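Local coordinates for protein putative fructose-bisphosphate aldolase (Coccidioides immitis, PDB 3PM6) that is a putative class II fructose-bisphosphate aldolase, a zinc-binding member of the TIM-barrel clan found here as an assembly of two chains, at residues I117-S122 against R134-Y139; E96-A101 against A138-R143; L41-A46 against A284-I289; I56-W61 against R72-A77. One frame throughout, in Å; residues are numbered along the deposited sequence.

Contact 1 of 4, residues I117-S122 against R134-Y139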
loop_
_atom_site.group_PDB
_atom_site.type_symbol
_atom_site.label_atom_id
_atom_site.label_comp_id
_atom_site.label_asym_id
_atom_site.label_seq_id
_atom_site.Cartn_x
_atom_site.Cartn_y
_atom_site.Cartn_z
ATOM N N ILE A 117 4.994 14.157 -12.920
ATOM C CA ILE A 117 6.169 13.290 -12.879
ATOM C C ILE A 117 7.344 14.213 -12.894
ATOM O O ILE A 117 7.333 15.204 -13.605
ATOM C CB ILE A 117 6.199 12.374 -14.130
ATOM C CG1 ILE A 117 5.036 11.370 -14.108
ATOM C CG2 ILE A 117 7.592 11.696 -14.337
ATOM C CD1 ILE A 117 5.001 10.427 -15.377
ATOM N N MET A 118 8.361 13.903 -12.106
ATOM C CA MET A 118 9.563 14.659 -12.203
ATOM C C MET A 118 10.476 14.051 -13.251
ATOM O O MET A 118 11.024 12.987 -13.037
ATOM C CB MET A 118 10.293 14.788 -10.843
ATOM C CG MET A 118 11.570 15.592 -10.967
ATOM S SD MET A 118 12.616 15.496 -9.491
ATOM C CE MET A 118 13.769 16.837 -9.930
ATOM N N VAL A 119 10.654 14.745 -14.372
ATOM C CA VAL A 119 11.589 14.294 -15.423
ATOM C C VAL A 119 12.960 14.805 -15.020
ATOM O O VAL A 119 13.327 15.933 -15.351
ATOM C CB VAL A 119 11.186 14.833 -16.839
ATOM C CG1 VAL A 119 12.102 14.277 -17.885
ATOM C CG2 VAL A 119 9.711 14.493 -17.139
ATOM N N ASP A 120 13.681 13.991 -14.262
ATOM C CA ASP A 120 14.917 14.377 -13.620
ATOM C C ASP A 120 16.077 13.853 -14.459
ATOM O O ASP A 120 16.570 12.745 -14.231
ATOM C CB ASP A 120 14.995 13.777 -12.191
ATOM C CG ASP A 120 16.261 14.197 -11.463
ATOM O OD1 ASP A 120 17.038 14.947 -12.088
ATOM O OD2 ASP A 120 16.469 13.834 -10.274
ATOM N N MET A 121 16.512 14.642 -15.437
ATOM C CA MET A 121 17.648 14.244 -16.284
ATOM C C MET A 121 18.951 14.940 -15.872
ATOM O O MET A 121 19.872 15.122 -16.684
ATOM C CB MET A 121 17.288 14.548 -17.747
ATOM C CG MET A 121 16.003 13.782 -18.217
ATOM S SD MET A 121 16.281 11.994 -18.317
ATOM C CE MET A 121 14.978 11.326 -17.290
ATOM N N SER A 122 19.024 15.326 -14.590
ATOM C CA SER A 122 20.087 16.202 -14.096
ATOM C C SER A 122 21.438 15.507 -14.038
ATOM O O SER A 122 22.476 16.163 -13.936
ATOM C CB SER A 122 19.723 16.727 -12.686
ATOM O OG SER A 122 19.762 15.652 -11.750
ATOM N N ARG A 134 12.745 17.737 -22.946
ATOM C CA ARG A 134 11.770 18.199 -23.972
ATOM C C ARG A 134 10.915 17.047 -24.522
ATOM O O ARG A 134 9.697 17.131 -24.582
ATOM C CB ARG A 134 12.486 18.910 -25.111
ATOM C CG ARG A 134 11.574 19.389 -26.241
ATOM C CD ARG A 134 12.403 20.133 -27.296
ATOM N NE ARG A 134 13.013 21.355 -26.753
ATOM C CZ ARG A 134 12.398 22.539 -26.663
ATOM N NH1 ARG A 134 11.135 22.695 -27.086
ATOM N NH2 ARG A 134 13.049 23.572 -26.143
ATOM N N GLU A 135 11.557 15.954 -24.898
ATOM C CA GLU A 135 10.819 14.857 -25.480
ATOM C C GLU A 135 10.007 14.071 -24.472
ATOM O O GLU A 135 8.935 13.575 -24.813
ATOM C CB GLU A 135 11.714 13.989 -26.382
ATOM C CG GLU A 135 12.428 12.826 -25.782
ATOM C CD GLU A 135 13.120 11.976 -26.880
ATOM O OE1 GLU A 135 14.368 12.007 -26.963
ATOM O OE2 GLU A 135 12.419 11.290 -27.671
ATOM N N LEU A 136 10.488 13.979 -23.229
ATOM C CA LEU A 136 9.734 13.293 -22.209
ATOM C C LEU A 136 8.541 14.097 -21.708
ATOM O O LEU A 136 7.524 13.514 -21.309
ATOM C CB LEU A 136 10.632 12.820 -21.045
ATOM C CG LEU A 136 11.599 11.711 -21.457
ATOM C CD1 LEU A 136 12.749 11.621 -20.451
ATOM C CD2 LEU A 136 10.914 10.364 -21.659
ATOM N N VAL A 137 8.672 15.422 -21.697
ATOM C CA VAL A 137 7.563 16.292 -21.369
ATOM C C VAL A 137 6.436 16.090 -22.397
ATOM O O VAL A 137 5.254 16.010 -22.032
ATOM C CB VAL A 137 8.005 17.771 -21.349
ATOM C CG1 VAL A 137 6.797 18.706 -21.461
ATOM C CG2 VAL A 137 8.835 18.059 -20.076
ATOM N N ALA A 138 6.802 16.004 -23.677
ATOM C CA ALA A 138 5.814 15.750 -24.734
ATOM C C ALA A 138 5.059 14.454 -24.440
ATOM O O ALA A 138 3.824 14.415 -24.451
ATOM C CB ALA A 138 6.511 15.678 -26.125
ATOM N N TYR A 139 5.819 13.404 -24.120
ATOM C CA TYR A 139 5.235 12.102 -23.856
ATOM C C TYR A 139 4.269 12.124 -22.660
ATOM O O TYR A 139 3.188 11.519 -22.709
ATOM C CB TYR A 139 6.348 11.075 -23.654
ATOM C CG TYR A 139 5.895 9.639 -23.713
ATOM C CD1 TYR A 139 6.044 8.873 -24.900
ATOM C CD2 TYR A 139 5.323 9.032 -22.589
ATOM C CE1 TYR A 139 5.615 7.511 -24.943
ATOM C CE2 TYR A 139 4.901 7.693 -22.611
ATOM C CZ TYR A 139 5.051 6.932 -23.786
ATOM O OH TYR A 139 4.621 5.611 -23.779
#
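Val119, the last residue of strand 116-119, lies across from Leu136 in the C-terminal half of helix 126-141, their CA atoms 7.1 Å apart. Here a strand packs against the helix that follows it, within the beta-alpha-beta unit that strand 146-149 completes in the TIM barrel. The Val119 branch that meets the helix is CG1: placed anti to the backbone N (chi1 -176°), it lies obliquely against Leu136 and touches both its CD1 (3.7 Å) and its CB (3.8 Å). Beyond the strand, Met121 folds back through bends at chi2 and chi3, which bring its terminal methyl CE to 3.9 Å from Leu136 CD1, the two side chains running nearly perpendicular. Leu136 CD1 is thus shared by a valine methyl and a methionine methyl, and Ile98 of helix 95-103 packs on all three side chains. The turn between Val119 and Ser122 is shaped by Asp120, whose OD1 accepts from Ser122 N (3.2 Å), an Asx turn, and on its syn lone pair from Ser122 OG (2.8 Å). Its other oxygen, OD2, is hydrogen-bonded to His91 ND1, which makes Asp120 a second-shell neighbour of the zinc site. The strand-helix join itself is purely apolar and buried, held by dispersion and exclusion of water, while the bond from Asp120 is consistent with a part in positioning the zinc ligand His91.

Contact 2 of 4, residues E96-A101 against A138-R143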
loop_
_atom_site.group_PDB
_atom_site.type_symbol
_atom_site.label_atom_id
_atom_site.label_comp_id
_atom_site.label_asym_id
_atom_site.label_seq_id
_atom_site.Cartn_x
_atom_site.Cartn_y
_atom_site.Cartn_z
ATOM N N GLU A 96 13.001 5.381 -19.879
ATOM C CA GLU A 96 12.173 4.172 -19.956
ATOM C C GLU A 96 11.173 4.068 -18.806
ATOM O O GLU A 96 10.006 3.714 -18.997
ATOM C CB GLU A 96 13.047 2.905 -20.017
ATOM N N ILE A 97 11.616 4.397 -17.604
ATOM C CA ILE A 97 10.723 4.346 -16.445
ATOM C C ILE A 97 9.650 5.436 -16.481
ATOM O O ILE A 97 8.546 5.266 -15.968
ATOM C CB ILE A 97 11.522 4.432 -15.137
ATOM C CG1 ILE A 97 12.065 3.040 -14.794
ATOM C CG2 ILE A 97 10.624 4.835 -13.996
ATOM C CD1 ILE A 97 13.250 2.580 -15.603
ATOM N N ILE A 98 9.995 6.570 -17.060
ATOM C CA ILE A 98 9.066 7.692 -17.134
ATOM C C ILE A 98 7.894 7.292 -18.053
ATOM O O ILE A 98 6.721 7.431 -17.692
ATOM C CB ILE A 98 9.827 8.968 -17.584
ATOM C CG1 ILE A 98 10.705 9.449 -16.411
ATOM C CG2 ILE A 98 8.877 10.083 -18.061
ATOM C CD1 ILE A 98 11.706 10.548 -16.749
ATOM N N LYS A 99 8.218 6.749 -19.215
ATOM C CA LYS A 99 7.188 6.322 -20.163
ATOM C C LYS A 99 6.367 5.208 -19.540
ATOM O O LYS A 99 5.161 5.193 -19.684
ATOM C CB LYS A 99 7.816 5.813 -21.441
ATOM C CG LYS A 99 8.601 6.822 -22.146
ATOM C CD LYS A 99 9.659 6.080 -22.954
ATOM C CE LYS A 99 10.374 7.041 -23.825
ATOM N NZ LYS A 99 9.382 7.678 -24.713
ATOM N N ARG A 100 7.020 4.297 -18.822
ATOM C CA ARG A 100 6.301 3.207 -18.184
ATOM C C ARG A 100 5.318 3.762 -17.142
ATOM O O ARG A 100 4.137 3.351 -17.078
ATOM C CB ARG A 100 7.274 2.216 -17.552
ATOM C CG ARG A 100 6.589 1.008 -16.883
ATOM C CD ARG A 100 7.552 0.213 -15.970
ATOM N NE ARG A 100 6.840 -0.865 -15.281
ATOM C CZ ARG A 100 7.422 -1.857 -14.606
ATOM N NH1 ARG A 100 6.678 -2.785 -14.032
ATOM N NH2 ARG A 100 8.748 -1.936 -14.516
ATOM N N ALA A 101 5.785 4.716 -16.342
ATOM C CA ALA A 101 4.881 5.391 -15.389
ATOM C C ALA A 101 3.761 6.172 -16.099
ATOM O O ALA A 101 2.623 6.149 -15.666
ATOM C CB ALA A 101 5.663 6.298 -14.452
ATOM N N ALA A 138 6.802 16.004 -23.677
ATOM C CA ALA A 138 5.814 15.750 -24.734
ATOM C C ALA A 138 5.059 14.454 -24.440
ATOM O O ALA A 138 3.824 14.415 -24.451
ATOM C CB ALA A 138 6.511 15.678 -26.125
ATOM N N TYR A 139 5.819 13.404 -24.120
ATOM C CA TYR A 139 5.235 12.102 -23.856
ATOM C C TYR A 139 4.269 12.124 -22.660
ATOM O O TYR A 139 3.188 11.519 -22.709
ATOM C CB TYR A 139 6.348 11.075 -23.654
ATOM C CG TYR A 139 5.895 9.639 -23.713
ATOM C CD1 TYR A 139 6.044 8.873 -24.900
ATOM C CD2 TYR A 139 5.323 9.032 -22.589
ATOM C CE1 TYR A 139 5.615 7.511 -24.943
ATOM C CE2 TYR A 139 4.901 7.693 -22.611
ATOM C CZ TYR A 139 5.051 6.932 -23.786
ATOM O OH TYR A 139 4.621 5.611 -23.779
ATOM N N CYS A 140 4.656 12.811 -21.591
ATOM C CA CYS A 140 3.809 12.945 -20.415
ATOM C C CYS A 140 2.552 13.804 -20.702
ATOM O O CYS A 140 1.445 13.492 -20.263
ATOM C CB CYS A 140 4.620 13.574 -19.274
ATOM S SG CYS A 140 5.951 12.523 -18.615
ATOM N N ASN A 141 2.761 14.931 -21.372
ATOM C CA ASN A 141 1.687 15.866 -21.684
ATOM C C ASN A 141 0.591 15.190 -22.539
ATOM O O ASN A 141 -0.600 15.296 -22.228
ATOM C CB ASN A 141 2.245 17.082 -22.424
ATOM C CG ASN A 141 2.975 18.052 -21.509
ATOM O OD1 ASN A 141 3.115 17.821 -20.296
ATOM N ND2 ASN A 141 3.442 19.166 -22.089
ATOM N N ALA A 142 1.010 14.471 -23.577
ATOM C CA ALA A 142 0.099 13.628 -24.385
ATOM C C ALA A 142 -0.839 12.790 -23.526
ATOM O O ALA A 142 -1.921 12.439 -23.983
ATOM C CB ALA A 142 0.879 12.719 -25.324
ATOM N N ARG A 143 -0.431 12.500 -22.276
ATOM C CA ARG A 143 -1.193 11.596 -21.445
ATOM C C ARG A 143 -1.856 12.280 -20.252
ATOM O O ARG A 143 -2.320 11.605 -19.302
ATOM C CB ARG A 143 -0.325 10.404 -21.034
ATOM C CG ARG A 143 0.016 9.498 -22.236
ATOM C CD ARG A 143 1.379 8.821 -22.139
ATOM N NE ARG A 143 1.546 7.971 -23.313
ATOM C CZ ARG A 143 1.983 8.378 -24.507
ATOM N NH1 ARG A 143 2.359 9.633 -24.703
ATOM N NH2 ARG A 143 2.033 7.514 -25.523
#
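Ile98 and Lys99 face Cys140 and Tyr139 where two neighbouring outer helices of the TIM barrel, 95-103 and 126-141, lie side by side. Ile98 supplies the inward half of the contact: its CG2, set anti to the backbone N, rests 3.8 Å from Cys140 SG, and both side chains continue onto strand 116-119, at Val119 and Ile117. Lys99, next along and nearer the surface, lies across Tyr139 at about a right angle. Its CG sits almost centrally over one face of the ring, 3.8 Å from the centroid, in a CH-pi contact, and the bend at chi4 (-59°) folds NZ back over the CD1 side of the ring. The ammonium group is 4.1 Å from the centroid and 32° off the normal, an off-centre cation-pi contact. Arg100 turns the other way, into a salt bridge with Asp67. The opposite face of the Tyr139 ring is covered by Arg143, so the ring is sandwiched between two cationic side chains, while its OH is hydrogen-bonded to Asp103 OD1. Arg143 NH1, 3.5 Å above the ring plane, also donates to Tyr139 O at 2.9 Å, on a lone pair in the carbonyl plane.

Contact 3 of 4, residues L41-A46 against A284-I289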
loop_
_atom_site.group_PDB
_atom_site.type_symbol
_atom_site.label_atom_id
_atom_site.label_comp_id
_atom_site.label_asym_id
_atom_site.label_seq_id
_atom_site.Cartn_x
_atom_site.Cartn_y
_atom_site.Cartn_z
ATOM N N LEU A 41 -1.104 6.674 4.338
ATOM C CA LEU A 41 -2.149 6.945 5.335
ATOM C C LEU A 41 -1.760 8.134 6.185
ATOM O O LEU A 41 -2.606 8.995 6.455
ATOM C CB LEU A 41 -2.408 5.727 6.231
ATOM C CG LEU A 41 -3.214 4.655 5.507
ATOM C CD1 LEU A 41 -3.428 3.426 6.388
ATOM C CD2 LEU A 41 -4.559 5.236 5.047
ATOM N N ALA A 42 -0.494 8.184 6.598
ATOM C CA ALA A 42 0.012 9.339 7.361
ATOM C C ALA A 42 -0.242 10.655 6.643
ATOM O O ALA A 42 -0.671 11.641 7.273
ATOM C CB ALA A 42 1.513 9.166 7.714
ATOM N N ILE A 43 -0.009 10.685 5.330
ATOM C CA ILE A 43 -0.244 11.913 4.554
ATOM C C ILE A 43 -1.721 12.309 4.436
ATOM O O ILE A 43 -2.058 13.471 4.649
ATOM C CB ILE A 43 0.320 11.844 3.107
ATOM C CG1 ILE A 43 1.853 11.750 3.116
ATOM C CG2 ILE A 43 -0.130 13.069 2.306
ATOM C CD1 ILE A 43 2.405 11.112 1.810
ATOM N N ILE A 44 -2.578 11.366 4.051
ATOM C CA ILE A 44 -4.023 11.622 3.955
ATOM C C ILE A 44 -4.556 12.119 5.304
ATOM O O ILE A 44 -5.317 13.051 5.333
ATOM C CB ILE A 44 -4.848 10.345 3.586
ATOM C CG1 ILE A 44 -4.313 9.643 2.316
ATOM C CG2 ILE A 44 -6.335 10.703 3.441
ATOM C CD1 ILE A 44 -4.193 10.520 1.121
ATOM N N ARG A 45 -4.152 11.480 6.402
ATOM C CA ARG A 45 -4.693 11.834 7.718
ATOM C C ARG A 45 -4.206 13.216 8.148
ATOM O O ARG A 45 -4.995 14.051 8.624
ATOM C CB ARG A 45 -4.267 10.814 8.766
ATOM C CG ARG A 45 -5.132 9.619 8.859
ATOM C CD ARG A 45 -4.416 8.592 9.722
ATOM N NE ARG A 45 -4.942 7.261 9.461
ATOM C CZ ARG A 45 -4.749 6.206 10.244
ATOM N NH1 ARG A 45 -4.044 6.296 11.371
ATOM N NH2 ARG A 45 -5.293 5.052 9.905
ATOM N N ALA A 46 -2.906 13.447 7.973
ATOM C CA ALA A 46 -2.302 14.728 8.315
ATOM C C ALA A 46 -2.969 15.828 7.525
ATOM O O ALA A 46 -3.386 16.814 8.094
ATOM C CB ALA A 46 -0.792 14.715 8.049
ATOM N N ALA A 284 2.547 12.876 12.490
ATOM C CA ALA A 284 2.947 14.028 13.300
ATOM C C ALA A 284 4.052 14.827 12.574
ATOM O O ALA A 284 3.999 16.065 12.514
ATOM C CB ALA A 284 3.396 13.582 14.729
ATOM N N ALA A 285 5.015 14.119 11.985
ATOM C CA ALA A 285 6.082 14.759 11.193
ATOM C C ALA A 285 5.519 15.528 9.977
ATOM O O ALA A 285 5.947 16.646 9.680
ATOM C CB ALA A 285 7.157 13.741 10.770
ATOM N N VAL A 286 4.526 14.952 9.309
ATOM C CA VAL A 286 3.884 15.639 8.175
ATOM C C VAL A 286 3.202 16.908 8.651
ATOM O O VAL A 286 3.424 17.978 8.073
ATOM C CB VAL A 286 2.897 14.702 7.394
ATOM C CG1 VAL A 286 2.115 15.434 6.336
ATOM C CG2 VAL A 286 3.666 13.603 6.733
ATOM N N GLU A 287 2.398 16.805 9.711
ATOM C CA GLU A 287 1.713 17.983 10.285
ATOM C C GLU A 287 2.642 19.132 10.604
ATOM O O GLU A 287 2.281 20.274 10.376
ATOM C CB GLU A 287 0.854 17.615 11.515
ATOM C CG GLU A 287 -0.316 16.650 11.140
ATOM C CD GLU A 287 -1.314 16.382 12.273
ATOM O OE1 GLU A 287 -1.064 16.848 13.402
ATOM O OE2 GLU A 287 -2.362 15.722 12.016
ATOM N N LYS A 288 3.835 18.853 11.109
ATOM C CA LYS A 288 4.791 19.933 11.423
ATOM C C LYS A 288 5.261 20.644 10.159
ATOM O O LYS A 288 5.378 21.881 10.149
ATOM C CB LYS A 288 6.006 19.460 12.255
ATOM N N ILE A 289 5.508 19.879 9.099
ATOM C CA ILE A 289 5.881 20.469 7.811
ATOM C C ILE A 289 4.763 21.403 7.376
ATOM O O ILE A 289 5.018 22.554 7.021
ATOM C CB ILE A 289 6.110 19.386 6.675
ATOM C CG1 ILE A 289 7.321 18.468 6.996
ATOM C CG2 ILE A 289 6.168 20.067 5.279
ATOM C CD1 ILE A 289 8.668 19.209 7.075
#
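Ala46 and Val286, with equal shares of the buried surface, join helices 37-49 and 271-292 on the outside of the TIM barrel. The first of these follows the first barrel strand and the other comes after the last, so their meeting belongs to the seam where the barrel closes. The axes of the two short segments approach to 8.8 Å and cross at -48°. Ala46 points at the other helix, and its small methyl permits this approach: CB touches Val286 CG1 at 3.4 Å, tighter than usual for two carbons. CG1 lies anti to the backbone N (chi1 173°), whereas the other methyl, Val286 CG2, lies more loosely against Ile43, 4.5 Å from Ile43 CG1. Both Ile43 and Val286 also pack on Ile32 of strand 29-33, which extends this apolar patch to the barrel wall. Glu287 meets the alanine methyl from a different direction, roughly at right angles to Val286: its CG is 3.7 Å from Ala46 CB, and the extended chain carries the carboxylate past the alanine. OE2 is gripped by His49 ND1 from helix 37-49 and Gln283 NE2 from helix 271-292. That same oxygen of Glu287 passes 3.8 Å from Ala46 CA.

Contact 4 of 4, residues I56-W61 against R72-A77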
loop_
_atom_site.group_PDB
_atom_site.type_symbol
_atom_site.label_atom_id
_atom_site.label_comp_id
_atom_site.label_asym_id
_atom_site.label_seq_id
_atom_site.Cartn_x
_atom_site.Cartn_y
_atom_site.Cartn_z
ATOM N N ILE A 56 1.450 13.196 -2.638
ATOM C CA ILE A 56 2.102 11.946 -2.257
ATOM C C ILE A 56 3.190 11.717 -3.341
ATOM O O ILE A 56 2.890 11.731 -4.542
ATOM C CB ILE A 56 1.068 10.764 -2.210
ATOM C CG1 ILE A 56 -0.019 10.994 -1.139
ATOM C CG2 ILE A 56 1.747 9.406 -2.058
ATOM C CD1 ILE A 56 -1.119 9.976 -1.188
ATOM N N LEU A 57 4.446 11.552 -2.911
ATOM C CA LEU A 57 5.523 11.277 -3.853
ATOM C C LEU A 57 5.958 9.826 -3.810
ATOM O O LEU A 57 6.197 9.287 -2.743
ATOM C CB LEU A 57 6.722 12.214 -3.605
ATOM C CG LEU A 57 6.600 13.579 -4.285
ATOM C CD1 LEU A 57 5.291 14.317 -3.812
ATOM C CD2 LEU A 57 7.810 14.436 -3.972
ATOM N N LEU A 58 6.057 9.178 -4.967
ATOM C CA LEU A 58 6.618 7.834 -5.022
ATOM C C LEU A 58 7.918 7.887 -5.823
ATOM O O LEU A 58 8.064 8.761 -6.677
ATOM C CB LEU A 58 5.618 6.857 -5.658
ATOM C CG LEU A 58 4.355 6.530 -4.835
ATOM C CD1 LEU A 58 3.426 5.765 -5.750
ATOM C CD2 LEU A 58 4.694 5.659 -3.574
ATOM N N PHE A 59 8.870 6.977 -5.537
ATOM C CA PHE A 59 10.093 6.867 -6.339
ATOM C C PHE A 59 9.887 5.806 -7.416
ATOM O O PHE A 59 8.904 5.037 -7.344
ATOM C CB PHE A 59 11.314 6.519 -5.471
ATOM C CG PHE A 59 11.664 7.576 -4.481
ATOM C CD1 PHE A 59 11.936 8.891 -4.890
ATOM C CD2 PHE A 59 11.707 7.289 -3.135
ATOM C CE1 PHE A 59 12.234 9.880 -3.959
ATOM C CE2 PHE A 59 12.032 8.297 -2.207
ATOM C CZ PHE A 59 12.296 9.577 -2.632
ATOM N N PRO A 60 10.784 5.753 -8.439
ATOM C CA PRO A 60 10.652 4.655 -9.406
ATOM C C PRO A 60 10.665 3.280 -8.749
ATOM O O PRO A 60 10.080 2.320 -9.274
ATOM C CB PRO A 60 11.900 4.837 -10.318
ATOM C CG PRO A 60 12.120 6.330 -10.348
ATOM C CD PRO A 60 11.515 6.896 -9.021
ATOM N N TRP A 61 11.356 3.187 -7.622
ATOM C CA TRP A 61 11.369 1.969 -6.818
ATOM C C TRP A 61 9.976 1.413 -6.505
ATOM O O TRP A 61 9.830 0.199 -6.362
ATOM C CB TRP A 61 12.110 2.188 -5.488
ATOM C CG TRP A 61 11.953 1.015 -4.568
ATOM C CD1 TRP A 61 12.710 -0.126 -4.559
ATOM C CD2 TRP A 61 10.950 0.841 -3.551
ATOM N NE1 TRP A 61 12.248 -0.996 -3.588
ATOM C CE2 TRP A 61 11.170 -0.433 -2.957
ATOM C CE3 TRP A 61 9.900 1.645 -3.069
ATOM C CZ2 TRP A 61 10.376 -0.924 -1.899
ATOM C CZ3 TRP A 61 9.105 1.158 -2.035
ATOM C CH2 TRP A 61 9.353 -0.119 -1.454
ATOM N N ARG A 72 -1.478 2.444 -7.487
ATOM C CA ARG A 72 -2.933 2.307 -7.474
ATOM C C ARG A 72 -3.512 2.630 -6.090
ATOM O O ARG A 72 -4.501 3.341 -5.978
ATOM C CB ARG A 72 -3.349 0.887 -7.905
ATOM N N THR A 73 -2.895 2.094 -5.048
ATOM C CA THR A 73 -3.263 2.417 -3.670
ATOM C C THR A 73 -3.180 3.917 -3.413
ATOM O O THR A 73 -4.119 4.499 -2.916
ATOM C CB THR A 73 -2.344 1.711 -2.675
ATOM O OG1 THR A 73 -2.321 0.309 -2.982
ATOM C CG2 THR A 73 -2.837 1.921 -1.237
ATOM N N ALA A 74 -2.056 4.539 -3.771
ATOM C CA ALA A 74 -1.862 6.000 -3.555
ATOM C C ALA A 74 -2.800 6.841 -4.401
ATOM O O ALA A 74 -3.335 7.849 -3.918
ATOM C CB ALA A 74 -0.400 6.422 -3.792
ATOM N N ALA A 75 -2.995 6.451 -5.660
ATOM C CA ALA A 75 -3.846 7.269 -6.556
ATOM C C ALA A 75 -5.274 7.255 -6.025
ATOM O O ALA A 75 -5.979 8.284 -6.018
ATOM C CB ALA A 75 -3.820 6.754 -7.992
ATOM N N SER A 76 -5.674 6.082 -5.555
ATOM C CA SER A 76 -7.002 5.898 -5.019
ATOM C C SER A 76 -7.183 6.674 -3.707
ATOM O O SER A 76 -8.147 7.420 -3.567
ATOM C CB SER A 76 -7.282 4.396 -4.846
ATOM O OG SER A 76 -8.474 4.237 -4.134
ATOM N N ALA A 77 -6.248 6.531 -2.766
ATOM C CA ALA A 77 -6.269 7.345 -1.553
ATOM C C ALA A 77 -6.412 8.850 -1.870
ATOM O O ALA A 77 -7.142 9.557 -1.165
ATOM C CB ALA A 77 -5.025 7.089 -0.699
#
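Ile56, on strand 54-58, and Ala74, on helix 69-80, mark the nearest backbone approach, with CA atoms 7.3 Å apart. Both residues point across the gap, and the Ala74 methyl touches both Ile56 and Leu58, two strand residues that face the same way. From Ile56 the touching branch is CG2, anti to the backbone N, which stands 4.1 Å from Ala74 CB. The other branch, CG1, runs on through an extended chi2 (173°) and carries CD1 to 4.1 Å from the carbonyl oxygen of Ala74. Leu58 comes in roughly at right angles to Ile56 with a single methyl, CD1, 4.3 Å from Ala74 CB. At these spacings the methyls meet without strain, and the packing is light. Strand 54-58, helix 69-80 and strand 85-92 form a beta-alpha-beta crossover of the TIM barrel, with the short helix 60-66 inserted in the connection between the first strand and the main helix. Ile40 of the preceding outer helix, 37-49, touches Ala74 and Ala77, and Ile43 and Ile44 of that helix pack on Ile56. The second subunit meets helix 69-80 directly: Thr73 OG1 is hydrogen-bonded to Thr73 OG1 of the second subunit, and Ser76 and Ala77 pack on Leu69 of that chain. At the start of helix 60-66, Trp61 stacks on Tyr65 of its own chain, and its NE1 is hydrogen-bonded to Glu276 OE2 of the second subunit.

In one eight-stranded parallel barrel, contacts 1 and 4 pack a strand against its helix; contacts 2 and 3 join neighbouring outer helices. Along the chain contact 4 closes first, contacts 2 and 1 follow and share helix 126-141, and contact 3 encloses them all. Contacts 1 and 2 are a continuous patch, centres 8 Å apart, with Ile98 CD1 3.4 Å from Met121 CE. Contacts 3 and 4, 16 Å apart between centres, touch through Ile43 and Ile56, and contact 2 meets contact 4 where Ile97 packs on Pro60. Contacts 1 and 3 lie on opposite sides of the chain's centre. The segments of contacts 3 and 4 touch the second subunit, those of contacts 1 and 2 do not.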